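Local coordinates for F-actin-capping protein subunit alpha (Dictyostelium discoideum, PDB 4AKR) that caps the fast-growing barbed ends of actin filaments independently of calcium, blocking subunit exchange there without severing the filaments, at residues Glu106-Gln109 with Asp110-Gln113. Numbering follows the deposited sequence.
Sequences EIEQ and DIEQ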
loop_
_atom_site.group_PDB
_atom_site.type_symbol
_atom_site.label_atom_id
_atom_site.label_comp_id
_atom_site.label_asym_id
_atom_site.label_seq_id
_atom_site.Cartn_x
_atom_site.Cartn_y
_atom_site.Cartn_z
ATOM N N GLU A 106 34.739 -19.859 1.514
ATOM C CA GLU A 106 33.865 -18.713 1.790
ATOM C C GLU A 106 33.399 -18.669 3.239
ATOM O O GLU A 106 33.124 -17.602 3.784
ATOM C CB GLU A 106 32.626 -18.745 0.895
ATOM C CG GLU A 106 32.901 -18.611 -0.593
ATOM C CD GLU A 106 33.586 -19.826 -1.179
ATOM O OE1 GLU A 106 33.136 -20.954 -0.909
ATOM O OE2 GLU A 106 34.567 -19.652 -1.924
ATOM N N ILE A 107 33.297 -19.836 3.858
ATOM C CA ILE A 107 32.856 -19.921 5.240
ATOM C C ILE A 107 34.052 -19.794 6.175
ATOM O O ILE A 107 35.059 -20.481 6.003
ATOM C CB ILE A 107 32.136 -21.266 5.491
ATOM C CG1 ILE A 107 30.963 -21.405 4.509
ATOM C CG2 ILE A 107 31.669 -21.351 6.942
ATOM C CD1 ILE A 107 30.275 -22.761 4.534
ATOM N N GLU A 108 33.946 -18.906 7.156
ATOM C CA GLU A 108 35.027 -18.716 8.116
ATOM C C GLU A 108 34.995 -19.826 9.158
ATOM O O GLU A 108 34.174 -19.804 10.074
ATOM C CB GLU A 108 34.895 -17.351 8.790
ATOM C CG GLU A 108 35.208 -16.194 7.862
ATOM C CD GLU A 108 34.843 -14.857 8.456
ATOM O OE1 GLU A 108 35.267 -14.577 9.600
ATOM O OE2 GLU A 108 34.133 -14.085 7.773
ATOM N N GLN A 109 35.903 -20.791 9.013
ATOM C CA GLN A 109 35.971 -21.930 9.924
ATOM C C GLN A 109 36.309 -21.599 11.375
ATOM O O GLN A 109 35.839 -22.276 12.283
ATOM C CB GLN A 109 36.983 -22.969 9.413
ATOM C CG GLN A 109 36.635 -23.611 8.076
ATOM C CD GLN A 109 35.228 -24.170 8.044
ATOM O OE1 GLN A 109 34.803 -24.858 8.961
ATOM N NE2 GLN A 109 34.499 -23.879 6.973
ATOM N N ASP A 110 37.112 -20.567 11.609
ATOM C CA ASP A 110 37.497 -20.248 12.980
ATOM C C ASP A 110 36.369 -19.849 13.925
ATOM O O ASP A 110 36.527 -19.923 15.140
ATOM C CB ASP A 110 38.604 -19.188 12.996
ATOM C CG ASP A 110 38.226 -17.924 12.251
ATOM O OD1 ASP A 110 37.036 -17.745 11.916
ATOM O OD2 ASP A 110 39.134 -17.104 12.005
ATOM N N ILE A 111 35.227 -19.449 13.375
ATOM C CA ILE A 111 34.085 -19.052 14.195
ATOM C C ILE A 111 32.851 -19.878 13.817
ATOM O O ILE A 111 31.748 -19.630 14.300
ATOM C CB ILE A 111 33.764 -17.559 13.994
ATOM C CG1 ILE A 111 33.301 -17.313 12.563
ATOM C CG2 ILE A 111 35.006 -16.729 14.240
ATOM C CD1 ILE A 111 32.896 -15.884 12.300
ATOM N N GLU A 112 33.056 -20.864 12.955
ATOM C CA GLU A 112 31.978 -21.724 12.472
ATOM C C GLU A 112 31.186 -22.405 13.578
ATOM O O GLU A 112 30.007 -22.699 13.394
ATOM C CB GLU A 112 32.561 -22.765 11.506
ATOM C CG GLU A 112 31.605 -23.859 11.019
ATOM C CD GLU A 112 30.376 -23.329 10.295
ATOM O OE1 GLU A 112 30.389 -22.161 9.850
ATOM O OE2 GLU A 112 29.401 -24.098 10.164
ATOM N N GLN A 113 31.815 -22.655 14.725
ATOM C CA GLN A 113 31.105 -23.309 15.820
ATOM C C GLN A 113 30.034 -22.391 16.384
ATOM O O GLN A 113 29.021 -22.852 16.908
ATOM C CB GLN A 113 32.069 -23.746 16.933
ATOM C CG GLN A 113 33.027 -24.858 16.503
ATOM C CD GLN A 113 33.707 -25.562 17.670
ATOM O OE1 GLN A 113 34.542 -26.444 17.468
ATOM N NE2 GLN A 113 33.347 -25.184 18.896
HETATM O O HOH W 1 31.516 -19.741 10.134
#
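Glu108 and Gln109 meet Ile111 and Glu112 where a type I beta-turn over Glu108-Ile111 and an overlapping turn over Gln109-Glu112 lead from the loop after strand 96-102 into helix 112-129, with Ile111 at the N-cap position. Two overlapping i to i+3 backbone bonds wind it up: Ile111 N reaches Glu108 O weakly at 3.5 Å, and Glu112 N gives Gln109 O a firmer bond of 3.2 Å. A chi1 of 173° swings Glu112 CG opposite the backbone N, and the bend at chi2 carries the carboxylate back along the incoming chain. There Glu112 OE1 lies 3.3 Å from CG2 of the buried Ile107, while the Gln109 side chain runs alongside in the same direction, Gln109 OE1 3.9 Å from Glu112 CG and its amide plane turned 37° from the carboxylate. On the other flank, the extended Glu108 chain crosses Ile111, Glu108 OE1 coming within 3.8 Å of Ile111 CD1. Asp110 brings a like charge close, its OD1 4.3 Å from Glu108 OE1; Lys141 probably offsets this by forming salt bridges with Glu108 OE1 and Asp110 OD2, tying the turn to strand 134-142. Thr140 holds Glu108 OE2, and Arg115, one turn into the helix, pairs with Glu112 OE1. One water donates hydrogen bonds to both Glu112 OE1 and Glu108 O, each 2.7 Å away.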